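Local coordinates for UPF0270 protein PA3463 (Pseudomonas aeruginosa, PDB 1Y0N) that is of unknown function but belongs to the UPF0270 family of small, uncharacterised proteins, at residues A[47-55]-A[64-72]. Numbering follows the deposited sequence.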
loop_
_atom_site.group_PDB
_atom_site.type_symbol
_atom_site.label_atom_id
_atom_site.label_comp_id
_atom_site.label_asym_id
_atom_site.label_seq_id
_atom_site.Cartn_x
_atom_site.Cartn_y
_atom_site.Cartn_z
ATOM N N LEU A 47 -2.445 -2.868 6.422
ATOM C CA LEU A 47 -2.938 -1.503 6.063
ATOM C C LEU A 47 -3.828 -0.924 7.159
ATOM O O LEU A 47 -3.688 0.299 7.564
ATOM C CB LEU A 47 -3.748 -1.521 4.738
ATOM C CG LEU A 47 -2.968 -1.661 3.433
ATOM C CD1 LEU A 47 -4.070 -1.936 2.404
ATOM C CD2 LEU A 47 -2.248 -0.298 3.204
ATOM N N ARG A 48 -4.727 -1.782 7.674
ATOM C CA ARG A 48 -5.553 -1.390 8.833
ATOM C C ARG A 48 -4.733 -1.028 10.096
ATOM O O ARG A 48 -5.121 -0.133 10.871
ATOM C CB ARG A 48 -6.628 -2.442 9.206
ATOM C CG ARG A 48 -7.751 -2.535 8.120
ATOM C CD ARG A 48 -8.886 -3.481 8.565
ATOM N NE ARG A 48 -8.408 -4.831 8.882
ATOM C CZ ARG A 48 -8.539 -5.897 8.071
ATOM N NH1 ARG A 48 -9.050 -5.766 6.849
ATOM N NH2 ARG A 48 -8.116 -7.089 8.494
ATOM N N ARG A 49 -3.640 -1.728 10.318
ATOM C CA ARG A 49 -2.768 -1.427 11.503
ATOM C C ARG A 49 -1.772 -0.242 11.236
ATOM O O ARG A 49 -0.967 0.157 12.115
ATOM C CB ARG A 49 -1.975 -2.684 11.875
ATOM C CG ARG A 49 -2.819 -3.892 12.433
ATOM C CD ARG A 49 -1.915 -4.999 12.764
ATOM N NE ARG A 49 -0.844 -4.489 13.590
ATOM C CZ ARG A 49 -0.893 -4.321 14.925
ATOM N NH1 ARG A 49 -1.938 -4.761 15.639
ATOM N NH2 ARG A 49 0.134 -3.736 15.527
ATOM N N GLY A 50 -1.814 0.295 10.034
ATOM C CA GLY A 50 -0.860 1.315 9.578
ATOM C C GLY A 50 0.573 0.873 9.453
ATOM O O GLY A 50 1.474 1.721 9.367
ATOM N N GLU A 51 0.806 -0.440 9.379
ATOM C CA GLU A 51 2.162 -0.975 9.214
ATOM C C GLU A 51 2.589 -1.126 7.751
ATOM O O GLU A 51 3.751 -1.287 7.486
ATOM C CB GLU A 51 2.304 -2.292 10.015
ATOM C CG GLU A 51 2.123 -1.924 11.557
ATOM C CD GLU A 51 1.986 -3.150 12.508
ATOM O OE1 GLU A 51 1.599 -4.267 12.012
ATOM O OE2 GLU A 51 2.263 -2.955 13.740
ATOM N N ALA A 52 1.599 -1.048 6.836
ATOM C CA ALA A 52 1.771 -0.798 5.375
ATOM C C ALA A 52 0.986 0.453 5.100
ATOM O O ALA A 52 0.024 0.730 5.797
ATOM C CB ALA A 52 1.186 -1.994 4.516
ATOM N N VAL A 53 1.469 1.237 4.131
ATOM C CA VAL A 53 0.859 2.474 3.725
ATOM C C VAL A 53 0.845 2.507 2.190
ATOM O O VAL A 53 1.442 1.613 1.514
ATOM C CB VAL A 53 1.645 3.743 4.276
ATOM C CG1 VAL A 53 1.705 3.742 5.844
ATOM C CG2 VAL A 53 3.076 3.781 3.677
ATOM N N ILE A 54 0.136 3.501 1.651
ATOM C CA ILE A 54 0.090 3.689 0.218
ATOM C C ILE A 54 0.677 5.039 -0.140
ATOM O O ILE A 54 0.220 6.045 0.339
ATOM C CB ILE A 54 -1.338 3.576 -0.323
ATOM C CG1 ILE A 54 -1.805 2.117 -0.066
ATOM C CG2 ILE A 54 -1.346 3.894 -1.856
ATOM C CD1 ILE A 54 -3.221 1.979 0.006
ATOM N N LEU A 55 1.680 5.001 -0.990
ATOM C CA LEU A 55 2.303 6.177 -1.534
ATOM C C LEU A 55 1.757 6.519 -2.923
ATOM O O LEU A 55 1.634 5.668 -3.794
ATOM C CB LEU A 55 3.821 5.981 -1.624
ATOM C CG LEU A 55 4.638 5.974 -0.342
ATOM C CD1 LEU A 55 6.094 5.990 -0.788
ATOM C CD2 LEU A 55 4.371 7.230 0.618
ATOM N N GLN A 64 1.676 3.063 -4.983
ATOM C CA GLN A 64 2.299 1.815 -4.562
ATOM C C GLN A 64 2.112 1.521 -3.042
ATOM O O GLN A 64 2.232 2.396 -2.212
ATOM C CB GLN A 64 3.800 1.849 -4.925
ATOM C CG GLN A 64 4.539 0.573 -4.582
ATOM C CD GLN A 64 5.803 0.455 -5.341
ATOM O OE1 GLN A 64 6.700 -0.310 -4.977
ATOM N NE2 GLN A 64 5.898 1.222 -6.424
ATOM N N LEU A 65 1.826 0.261 -2.730
ATOM C CA LEU A 65 1.759 -0.195 -1.368
ATOM C C LEU A 65 3.186 -0.463 -0.900
ATOM O O LEU A 65 3.957 -1.057 -1.654
ATOM C CB LEU A 65 0.993 -1.503 -1.282
ATOM C CG LEU A 65 -0.164 -1.450 -0.312
ATOM C CD1 LEU A 65 -1.382 -1.635 -1.237
ATOM C CD2 LEU A 65 -0.131 -2.558 0.671
ATOM N N MET A 66 3.526 0.023 0.300
ATOM C CA MET A 66 4.859 -0.178 0.898
ATOM C C MET A 66 4.729 -0.453 2.409
ATOM O O MET A 66 3.833 0.049 3.066
ATOM C CB MET A 66 5.764 1.076 0.643
ATOM C CG MET A 66 6.462 1.161 -0.821
ATOM S SD MET A 66 7.643 2.494 -0.866
ATOM C CE MET A 66 8.979 1.463 -0.264
ATOM N N LEU A 67 5.640 -1.230 2.962
ATOM C CA LEU A 67 5.774 -1.331 4.419
ATOM C C LEU A 67 6.252 0.042 4.955
ATOM O O LEU A 67 7.144 0.661 4.389
ATOM C CB LEU A 67 6.815 -2.400 4.819
ATOM C CG LEU A 67 6.458 -3.886 4.624
ATOM C CD1 LEU A 67 7.634 -4.842 4.966
ATOM C CD2 LEU A 67 5.237 -4.196 5.475
ATOM N N ARG A 68 5.586 0.533 5.965
ATOM C CA ARG A 68 5.995 1.789 6.676
ATOM C C ARG A 68 7.503 1.787 6.956
ATOM O O ARG A 68 8.129 2.817 6.853
ATOM C CB ARG A 68 5.243 1.900 8.016
ATOM C CG ARG A 68 5.582 3.227 8.789
ATOM C CD ARG A 68 4.842 3.270 10.169
ATOM N NE ARG A 68 3.432 3.517 9.914
ATOM C CZ ARG A 68 2.908 4.705 9.649
ATOM N NH1 ARG A 68 3.634 5.831 9.691
ATOM N NH2 ARG A 68 1.641 4.760 9.324
ATOM N N SER A 69 8.045 0.621 7.340
ATOM C CA SER A 69 9.466 0.420 7.670
ATOM C C SER A 69 10.420 0.654 6.492
ATOM O O SER A 69 11.587 0.980 6.685
ATOM C CB SER A 69 9.680 -0.952 8.276
ATOM O OG SER A 69 9.577 -1.993 7.296
ATOM N N GLU A 70 9.914 0.525 5.265
ATOM C CA GLU A 70 10.706 0.799 4.050
ATOM C C GLU A 70 10.580 2.219 3.469
ATOM O O GLU A 70 11.261 2.599 2.489
ATOM C CB GLU A 70 10.404 -0.326 3.035
ATOM C CG GLU A 70 10.701 -1.677 3.780
ATOM C CD GLU A 70 10.624 -2.876 2.867
ATOM O OE1 GLU A 70 10.055 -2.628 1.802
ATOM O OE2 GLU A 70 11.133 -4.015 3.219
ATOM N N VAL A 71 9.721 3.005 4.096
ATOM C CA VAL A 71 9.480 4.362 3.692
ATOM C C VAL A 71 10.442 5.335 4.433
ATOM O O VAL A 71 10.555 5.278 5.660
ATOM C CB VAL A 71 7.985 4.764 3.882
ATOM C CG1 VAL A 71 7.727 6.103 3.321
ATOM C CG2 VAL A 71 7.042 3.756 3.175
ATOM N N PRO A 72 11.160 6.210 3.655
ATOM C CA PRO A 72 11.935 7.276 4.257
ATOM C C PRO A 72 11.127 8.162 5.169
ATOM O O PRO A 72 9.986 8.498 4.840
ATOM C CB PRO A 72 12.401 8.123 3.038
ATOM C CG PRO A 72 12.522 7.102 1.903
ATOM C CD PRO A 72 11.364 6.126 2.173
HETATM O O HOH W 1 5.973 -1.553 8.618
#
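Gly50 O is gripped by two nitrogens of the Arg68 guanidinium, which meets it side-on and nearly in plane. NE, at 2.7 Å from Gly50 O, lies close to the carbonyl axis and makes the straighter bond (N-H...O 155°), whereas NH2, 3.0 Å from that same oxygen, uses a lone pair through a bent one (137°). Arg68 reaches it because its chain, with CG anti to the backbone N (chi1 -178°), runs out extended and then bends at chi3, leaving one guanidinium face over Val53 CG1. Glycine suits position 50, where it ends helix 36-48 in a Schellman motif: positive phi by itself favours glycine, and a side chain there would come close to Arg68 NH2. The next carbonyl, Glu51 O, accepts the backbone N of Arg68 from above its plane.

Beyond this turn, strands 52-55 and 64-67 pair antiparallel. Val53 and Met66 exchange two backbone bonds, each 2.9 Å between N of one and O of the other, and Leu55 with Gln64 repeats the pattern. On one face, Leu65 CG lies 3.9 Å from Ile54 CG1, while its CD2 meets Leu47 CD2 tip to tip at 4.0 Å; all three residues are buried and aliphatic. On the other, Leu55 CD1 touches Met66 SD at 3.8 Å, and Val53 CG2 packs on Val71 CG2.

The turn at 49-51 leads from helix 36-48 into strand 52-56 of the hairpin. Leu47 and Leu65 also rest on helix 12-24, and strand 3-4 flanks 52-56 on the side away from 63-67.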